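Local coordinates for protein RNA-dependent RNA polymerase (Farallon virus, PDB 6DX5) that carries an N-terminal viral OTU-type cysteine protease domain, the part described here, while the full-length protein probably acts as an RNA-directed RNA polymerase, at residues Val141-Asn146 against Ala165-Arg170; Ile20-Phe25 against Asp176-Ile181. One frame throughout, in Å; residues are numbered along the deposited sequence.

Contact 1 (Val141-Asn146 against Ala165-Arg170)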
ATOM      1  N   VAL A 141       7.440   1.855  12.331  1.00 20.54           N
ATOM      2  CA  VAL A 141       7.913   2.433  11.083  1.00 22.81           C
ATOM      3  C   VAL A 141       8.456   1.312  10.218  1.00 24.91           C
ATOM      4  O   VAL A 141       9.259   0.512  10.689  1.00 21.82           O
ATOM      5  CB  VAL A 141       8.994   3.490  11.341  1.00 27.94           C
ATOM      6  CG1 VAL A 141       9.391   4.112  10.075  1.00 20.85           C
ATOM      7  CG2 VAL A 141       8.467   4.536  12.348  1.00 25.48           C
ATOM      8  N   ILE A 142       8.016   1.243   8.958  1.00 26.55           N
ATOM      9  CA  ILE A 142       8.474   0.229   8.012  1.00 28.31           C
ATOM     10  C   ILE A 142       9.313   0.943   6.962  1.00 24.65           C
ATOM     11  O   ILE A 142       8.799   1.776   6.210  1.00 20.46           O
ATOM     12  CB  ILE A 142       7.326  -0.519   7.329  1.00 31.72           C
ATOM     13  CG1 ILE A 142       6.279  -1.028   8.334  1.00 34.02           C
ATOM     14  CG2 ILE A 142       7.911  -1.671   6.483  1.00 22.05           C
ATOM     15  CD1 ILE A 142       6.723  -2.194   9.083  1.00 38.92           C
ATOM     16  N   TRP A 143      10.596   0.632   6.896  1.00 20.45           N
ATOM     17  CA  TRP A 143      11.484   1.242   5.913  1.00 18.48           C
ATOM     18  C   TRP A 143      11.689   0.229   4.787  1.00 18.56           C
ATOM     19  O   TRP A 143      12.257  -0.844   5.011  1.00 19.26           O
ATOM     20  CB  TRP A 143      12.841   1.619   6.533  1.00 18.95           C
ATOM     21  CG  TRP A 143      12.808   2.541   7.704  1.00 23.07           C
ATOM     22  CD1 TRP A 143      12.568   2.201   9.006  1.00 23.59           C
ATOM     23  CD2 TRP A 143      12.961   3.968   7.676  1.00 20.63           C
ATOM     24  NE1 TRP A 143      12.593   3.324   9.798  1.00 23.86           N
ATOM     25  CE2 TRP A 143      12.825   4.421   9.004  1.00 21.60           C
ATOM     26  CE3 TRP A 143      13.215   4.901   6.659  1.00 24.27           C
ATOM     27  CZ2 TRP A 143      12.915   5.785   9.356  1.00 38.15           C
ATOM     28  CZ3 TRP A 143      13.329   6.265   7.008  1.00 28.98           C
ATOM     29  CH2 TRP A 143      13.143   6.688   8.339  1.00 31.45           C
ATOM     30  N   ASN A 144      11.228   0.557   3.595  1.00 22.88           N
ATOM     31  CA  ASN A 144      11.423  -0.320   2.459  1.00 20.34           C
ATOM     32  C   ASN A 144      12.736   0.067   1.792  1.00 27.49           C
ATOM     33  O   ASN A 144      12.891   1.208   1.331  1.00 24.58           O
ATOM     34  CB  ASN A 144      10.251  -0.194   1.477  1.00 25.06           C
ATOM     35  CG  ASN A 144       8.910  -0.451   2.141  1.00 30.96           C
ATOM     36  OD1 ASN A 144       8.124   0.485   2.377  1.00 35.66           O
ATOM     37  ND2 ASN A 144       8.678  -1.683   2.524  1.00 28.94           N
ATOM     38  N   VAL A 145      13.650  -0.876   1.676  1.00 28.72           N
ATOM     39  CA  VAL A 145      14.962  -0.550   1.151  1.00 23.26           C
ATOM     40  C   VAL A 145      15.294  -1.436  -0.038  1.00 34.22           C
ATOM     41  O   VAL A 145      14.707  -2.506  -0.242  1.00 31.36           O
ATOM     42  CB  VAL A 145      16.016  -0.703   2.234  1.00 24.52           C
ATOM     43  CG1 VAL A 145      15.680   0.194   3.409  1.00 21.43           C
ATOM     44  CG2 VAL A 145      16.113  -2.196   2.610  1.00 27.76           C
ATOM     45  N   ASN A 146      16.273  -0.985  -0.830  1.00 28.48           N
ATOM     46  CA  ASN A 146      16.736  -1.849  -1.898  1.00 37.87           C
ATOM     47  C   ASN A 146      17.853  -2.701  -1.311  1.00 39.02           C
ATOM     48  O   ASN A 146      18.067  -2.721  -0.092  1.00 29.72           O
ATOM     49  CB  ASN A 146      17.152  -1.040  -3.125  1.00 53.91           C
ATOM     50  CG  ASN A 146      18.185  -0.044  -2.796  1.00 69.82           C
ATOM     51  OD1 ASN A 146      18.669  -0.020  -1.671  1.00 68.09           O
ATOM     52  ND2 ASN A 146      18.538   0.809  -3.754  1.00 83.29           N
ATOM     53  N   ALA A 165       9.762   5.392  18.028  1.00 28.38           N
ATOM     54  CA  ALA A 165       8.996   4.359  17.357  1.00 24.13           C
ATOM     55  C   ALA A 165       9.795   3.053  17.289  1.00 23.87           C
ATOM     56  O   ALA A 165      10.990   3.003  17.579  1.00 27.59           O
ATOM     57  CB  ALA A 165       8.621   4.823  15.948  1.00 24.25           C
ATOM     58  N   PHE A 166       9.125   1.979  16.891  1.00 26.26           N
ATOM     59  CA  PHE A 166       9.785   0.708  16.624  1.00 21.46           C
ATOM     60  C   PHE A 166      10.026   0.669  15.132  1.00 22.43           C
ATOM     61  O   PHE A 166       9.078   0.774  14.353  1.00 24.19           O
ATOM     62  CB  PHE A 166       8.916  -0.447  17.115  1.00 21.33           C
ATOM     63  CG  PHE A 166       8.690  -0.401  18.603  1.00 26.20           C
ATOM     64  CD1 PHE A 166       9.651  -0.905  19.465  1.00 25.17           C
ATOM     65  CD2 PHE A 166       7.607   0.284  19.130  1.00 22.17           C
ATOM     66  CE1 PHE A 166       9.510  -0.815  20.842  1.00 30.60           C
ATOM     67  CE2 PHE A 166       7.421   0.371  20.496  1.00 21.86           C
ATOM     68  CZ  PHE A 166       8.364  -0.177  21.372  1.00 31.42           C
ATOM     69  N   ASN A 167      11.287   0.577  14.731  1.00 18.75           N
ATOM     70  CA  ASN A 167      11.672   0.758  13.332  1.00 21.19           C
ATOM     71  C   ASN A 167      12.004  -0.613  12.760  1.00 26.16           C
ATOM     72  O   ASN A 167      12.821  -1.364  13.337  1.00 22.38           O
ATOM     73  CB  ASN A 167      12.894   1.692  13.202  1.00 20.29           C
ATOM     74  CG  ASN A 167      12.553   3.141  13.450  1.00 30.47           C
ATOM     75  OD1 ASN A 167      12.078   3.850  12.548  1.00 24.69           O
ATOM     76  ND2 ASN A 167      12.748   3.588  14.692  1.00 22.04           N
ATOM     77  N   ILE A 168      11.418  -0.931  11.614  1.00 22.28           N
ATOM     78  CA  ILE A 168      11.630  -2.231  10.997  1.00 19.48           C
ATOM     79  C   ILE A 168      12.033  -1.981   9.562  1.00 23.33           C
ATOM     80  O   ILE A 168      11.522  -1.050   8.937  1.00 22.03           O
ATOM     81  CB  ILE A 168      10.347  -3.064  11.129  1.00 28.78           C
ATOM     82  CG1 ILE A 168      10.103  -3.324  12.634  1.00 25.20           C
ATOM     83  CG2 ILE A 168      10.386  -4.332  10.275  1.00 27.93           C
ATOM     84  CD1 ILE A 168       9.073  -4.305  12.911  1.00 30.78           C
ATOM     85  N   VAL A 169      13.015  -2.743   9.057  1.00 24.66           N
ATOM     86  CA  VAL A 169      13.433  -2.593   7.670  1.00 25.08           C
ATOM     87  C   VAL A 169      12.852  -3.761   6.896  1.00 27.88           C
ATOM     88  O   VAL A 169      12.762  -4.877   7.412  1.00 27.88           O
ATOM     89  CB  VAL A 169      14.968  -2.543   7.536  1.00 19.73           C
ATOM     90  CG1 VAL A 169      15.610  -3.827   8.091  1.00 20.40           C
ATOM     91  CG2 VAL A 169      15.399  -2.366   6.090  1.00 18.67           C
ATOM     92  N   ARG A 170      12.469  -3.514   5.653  1.00 21.55           N
ATOM     93  CA  ARG A 170      11.870  -4.536   4.813  1.00 23.09           C
ATOM     94  C   ARG A 170      12.621  -4.554   3.498  1.00 23.96           C
ATOM     95  O   ARG A 170      12.668  -3.530   2.793  1.00 25.24           O
ATOM     96  CB  ARG A 170      10.394  -4.250   4.537  1.00 22.55           C
ATOM     97  CG  ARG A 170       9.765  -5.343   3.664  1.00 26.16           C
ATOM     98  CD  ARG A 170       8.383  -4.983   3.182  1.00 22.94           C
ATOM     99  NE  ARG A 170       7.701  -6.205   2.762  1.00 33.66           N
ATOM    100  CZ  ARG A 170       6.391  -6.311   2.515  1.00 36.33           C
ATOM    101  NH1 ARG A 170       5.594  -5.233   2.618  1.00 27.02           N
ATOM    102  NH2 ARG A 170       5.889  -7.490   2.168  1.00 33.99           N
TER
HETATM  103  O   HOH W   1       6.026  -2.264   3.093  1.00 28.87           O
HETATM  104  O   HOH W   2      12.394  -3.769  -0.540  1.00 38.19           O
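Trp143 and Asn167 each carry CG anti to their own carbonyl carbon (chi1 -57° and -74°), and this leans the indole and the amide together on one face of two adjacent strands. Trp143 NE1 gives its hydrogen to Asn167 OD1 at 2.8 Å, nearly straight at 164°. The oxygen lies almost in the indole plane, yet NE1 is tilted somewhat from the plane of the amide carbonyl, and the two flat groups are turned against each other. Tryptophan suits this buried place, since it fills space while its one polar atom finds an acceptor. Asn167 ND2, in turn, bonds Val162 O, so both ends of the amide are held and its rotation is fixed. Val141 packs beside the same amide, its CB 3.3 Å from Asn167 OD1, and lays CG1 over the rim of one indole face. Its other methyl, CG2, meets Ala165 CB at 3.6 Å. At the far end, Val145 CG2 touches Val169 CG2 at 3.6 Å, the two branched side chains crossing at about a right angle. On the opposite face, Asn144 runs alongside Arg170, with ND2 3.4 Å from Arg170 CD. A water accepts from both Asn144 ND2 and Arg170 NH1, tying the two polar ends together, while Asn144 OD1 takes a hydrogen from Gln155 NE2. Beneath the side chains, Val141, Trp143 and Val145 turn their amides to Phe166, Ile168 and Arg170. Trp143 N donates to Ile168 O at 2.8 Å, and Trp143 O receives Arg170 N at 2.8 Å. Trp143 bonds to the residues flanking its partner Val169, and Val141 likewise to those flanking Asn167; this is the ladder of a parallel strand pair, here in the middle of the mixed beta sheet of the OTU-like cysteine protease domain.

Contact 2 (Ile20-Phe25 against Asp176-Ile181)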
ATOM      1  N   ILE A  20      17.156   8.267   2.698  1.00 65.19           N
ATOM      2  CA  ILE A  20      18.257   8.112   3.626  1.00 64.76           C
ATOM      3  C   ILE A  20      18.997   6.827   3.255  1.00 62.36           C
ATOM      4  O   ILE A  20      18.519   6.009   2.460  1.00 59.04           O
ATOM      5  CB  ILE A  20      17.717   8.082   5.073  1.00 66.26           C
ATOM      6  CG1 ILE A  20      17.179   9.448   5.468  1.00 71.93           C
ATOM      7  CG2 ILE A  20      18.764   7.814   6.037  1.00 63.58           C
ATOM      8  CD1 ILE A  20      16.447   9.405   6.814  1.00 68.75           C
ATOM      9  N   ALA A  21      20.218   6.704   3.777  1.00 57.73           N
ATOM     10  CA  ALA A  21      20.891   5.431   3.937  1.00 50.41           C
ATOM     11  C   ALA A  21      20.636   4.926   5.362  1.00 48.27           C
ATOM     12  O   ALA A  21      21.060   5.572   6.331  1.00 54.54           O
ATOM     13  CB  ALA A  21      22.385   5.608   3.688  1.00 58.10           C
ATOM     14  N   ILE A  22      20.003   3.760   5.495  1.00 37.10           N
ATOM     15  CA  ILE A  22      19.716   3.162   6.817  1.00 30.26           C
ATOM     16  C   ILE A  22      20.971   2.990   7.685  1.00 38.07           C
ATOM     17  O   ILE A  22      20.917   3.351   8.871  1.00 34.47           O
ATOM     18  CB  ILE A  22      18.966   1.823   6.693  1.00 35.88           C
ATOM     19  CG1 ILE A  22      17.533   2.040   6.189  1.00 37.87           C
ATOM     20  CG2 ILE A  22      18.897   1.090   8.040  1.00 30.42           C
ATOM     21  CD1 ILE A  22      16.813   3.158   6.890  1.00 37.50           C
ATOM     22  N   PRO A  23      22.115   2.487   7.187  1.00 42.00           N
ATOM     23  CA  PRO A  23      23.250   2.258   8.108  1.00 46.56           C
ATOM     24  C   PRO A  23      23.843   3.534   8.701  1.00 47.54           C
ATOM     25  O   PRO A  23      24.559   3.448   9.702  1.00 52.24           O
ATOM     26  CB  PRO A  23      24.276   1.514   7.233  1.00 48.70           C
ATOM     27  CG  PRO A  23      23.454   0.904   6.117  1.00 50.21           C
ATOM     28  CD  PRO A  23      22.452   1.997   5.830  1.00 45.51           C
ATOM     29  N   ASP A  24      23.546   4.714   8.150  1.00 45.64           N
ATOM     30  CA  ASP A  24      23.990   5.971   8.758  1.00 51.37           C
ATOM     31  C   ASP A  24      23.230   6.359  10.030  1.00 50.55           C
ATOM     32  O   ASP A  24      23.698   7.250  10.744  1.00 52.09           O
ATOM     33  CB  ASP A  24      23.866   7.153   7.775  1.00 61.21           C
ATOM     34  CG  ASP A  24      24.717   7.001   6.484  1.00 74.18           C
ATOM     35  OD1 ASP A  24      24.292   7.579   5.457  1.00 77.37           O
ATOM     36  OD2 ASP A  24      25.795   6.345   6.483  1.00 75.74           O
ATOM     37  N   PHE A  25      22.059   5.760  10.300  1.00 41.84           N
ATOM     38  CA  PHE A  25      21.227   6.091  11.460  1.00 42.02           C
ATOM     39  C   PHE A  25      20.864   4.895  12.328  1.00 36.61           C
ATOM     40  O   PHE A  25      20.538   5.094  13.500  1.00 39.59           O
ATOM     41  CB  PHE A  25      19.916   6.793  11.009  1.00 40.74           C
ATOM     42  CG  PHE A  25      20.162   8.112  10.317  1.00 44.42           C
ATOM     43  CD1 PHE A  25      20.223   9.287  11.049  1.00 46.79           C
ATOM     44  CD2 PHE A  25      20.421   8.168   8.946  1.00 51.28           C
ATOM     45  CE1 PHE A  25      20.524  10.506  10.427  1.00 52.71           C
ATOM     46  CE2 PHE A  25      20.723   9.394   8.304  1.00 51.22           C
ATOM     47  CZ  PHE A  25      20.773  10.559   9.044  1.00 51.72           C
ATOM     48  N   ASP A 176      13.642  -7.216   8.954  1.00 19.67           N
ATOM     49  CA  ASP A 176      14.576  -7.264  10.093  1.00 17.33           C
ATOM     50  C   ASP A 176      14.284  -6.088  11.041  1.00 20.77           C
ATOM     51  O   ASP A 176      13.543  -5.150  10.691  1.00 20.18           O
ATOM     52  CB  ASP A 176      16.051  -7.200   9.623  1.00 19.10           C
ATOM     53  CG  ASP A 176      16.536  -8.496   8.962  1.00 33.92           C
ATOM     54  OD1 ASP A 176      17.309  -8.390   7.954  1.00 39.15           O
ATOM     55  OD2 ASP A 176      16.214  -9.637   9.482  1.00 29.58           O
ATOM     56  N   ALA A 177      14.913  -6.102  12.233  1.00 16.99           N
ATOM     57  CA  ALA A 177      14.732  -5.023  13.209  1.00 22.38           C
ATOM     58  C   ALA A 177      15.780  -3.941  12.998  1.00 23.95           C
ATOM     59  O   ALA A 177      16.868  -4.224  12.489  1.00 21.81           O
ATOM     60  CB  ALA A 177      14.825  -5.574  14.630  1.00 18.04           C
ATOM     61  N   LEU A 178      15.450  -2.694  13.379  1.00 21.74           N
ATOM     62  CA  LEU A 178      16.399  -1.556  13.356  1.00 22.00           C
ATOM     63  C   LEU A 178      16.464  -0.905  14.735  1.00 24.86           C
ATOM     64  O   LEU A 178      15.429  -0.656  15.346  1.00 24.57           O
ATOM     65  CB  LEU A 178      15.978  -0.463  12.364  1.00 17.56           C
ATOM     66  CG  LEU A 178      15.968  -0.794  10.877  1.00 20.10           C
ATOM     67  CD1 LEU A 178      15.399   0.334  10.085  1.00 19.46           C
ATOM     68  CD2 LEU A 178      17.403  -1.137  10.411  1.00 17.32           C
ATOM     69  N   LYS A 179      17.669  -0.640  15.238  1.00 29.10           N
ATOM     70  CA  LYS A 179      17.822   0.189  16.431  1.00 35.86           C
ATOM     71  C   LYS A 179      18.555   1.466  16.068  1.00 42.26           C
ATOM     72  O   LYS A 179      19.517   1.447  15.290  1.00 34.76           O
ATOM     73  CB  LYS A 179      18.558  -0.545  17.527  1.00 42.92           C
ATOM     74  CG  LYS A 179      17.656  -1.604  18.120  1.00 47.39           C
ATOM     75  CD  LYS A 179      18.243  -2.224  19.336  1.00 50.96           C
ATOM     76  CE  LYS A 179      17.123  -2.914  20.144  1.00 46.60           C
ATOM     77  NZ  LYS A 179      17.703  -3.752  21.265  1.00 54.90           N
ATOM     78  N   LEU A 180      18.077   2.575  16.606  1.00 35.10           N
ATOM     79  CA  LEU A 180      18.680   3.854  16.294  1.00 39.34           C
ATOM     80  C   LEU A 180      20.054   3.942  16.959  1.00 48.48           C
ATOM     81  O   LEU A 180      20.222   3.556  18.120  1.00 50.41           O
ATOM     82  CB  LEU A 180      17.762   4.970  16.770  1.00 43.98           C
ATOM     83  CG  LEU A 180      17.804   6.337  16.111  1.00 50.26           C
ATOM     84  CD1 LEU A 180      17.564   6.272  14.639  1.00 46.68           C
ATOM     85  CD2 LEU A 180      16.729   7.186  16.727  1.00 55.21           C
ATOM     86  N   ILE A 181      21.042   4.451  16.214  1.00 46.65           N
ATOM     87  CA  ILE A 181      22.412   4.499  16.729  1.00 57.13           C
ATOM     88  C   ILE A 181      22.537   5.494  17.885  1.00 69.61           C
ATOM     89  O   ILE A 181      23.247   5.230  18.866  1.00 80.59           O
ATOM     90  CB  ILE A 181      23.402   4.833  15.601  1.00 51.49           C
ATOM     91  CG1 ILE A 181      23.489   3.723  14.562  1.00 45.73           C
ATOM     92  CG2 ILE A 181      24.789   5.079  16.155  1.00 60.20           C
ATOM     93  CD1 ILE A 181      24.376   4.143  13.362  1.00 48.11           C
TER
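Phe25 and Ile181 are joined by one backbone bond, Ile181 N to Phe25 O at 2.8 Å, where a compact turn at 20-25 meets the end of strand 174-180. That turn leads into the outermost strand 26-29, which runs antiparallel beside 174-180 in the mixed sheet of the OTU-like fold, so the bond lies where this edge pairing gives way to loop. Residues 22-24 have helical backbone angles, and two successive i-to-i+3 bonds, Asp24 N to Ala21 O and Phe25 N to Ile22 O, wind the chain tightly. Pro23 fits here because its restricted phi is already close to the helical value, and because its nitrogen has no hydrogen to leave without a partner.

Ile22 is the buried residue of the turn. With CG2 anti to the backbone N, that methyl is placed 3.6 Å from Leu178 CD2, and the two side chains cross at about a right angle. Both are buried and purely apolar, as befits a place where Leu178 also rests on Phe26 and Ile22 on Met149. The CB atoms of Pro23, Asp24 and Phe25 point away from the strand, and what these residues offer to it is mostly backbone. Ile181 takes up that backbone: its CB points toward the turn, and its extended arm runs past the Phe25 carbonyl until CD1 lies 3.7 Å from Pro23 O. Phe25 O gathers several contacts from Leu180 and Ile181. Leu180 CA makes a CH...O contact with it at 3.6 Å, and the amide of Ile181 reaches it with a straight N-H (168°) though tilted 27° out of the carbonyl plane. Leu180 CD1 also approaches Phe25 O, to 3.4 Å.

Contact 1 and the 176-181 half of contact 2 share one sheet, the contacts' centres about 9 Å apart, because 166-171 and 174-180 follow each other as an antiparallel hairpin. Asn167 O to Leu178 N and Val169 O to Asp176 N, each 2.9 Å, are probable hydrogen bonds that join the two. On the face that carries Trp143, Trp143 CD1 lies 3.6 Å from Leu178 CD1, and Ile22 also touches Trp143 and Val145, so the turn of contact 2 packs against strand 140-145. A bound dithiothreitol, probably from the crystallisation liquor, sits in a pocket of Pro163, Arg164, Ala165 and Phe166, about 4 Å from the Phe166 side chain; the Lys179 side chain lies about 4 Å from a bound dithiothreitol.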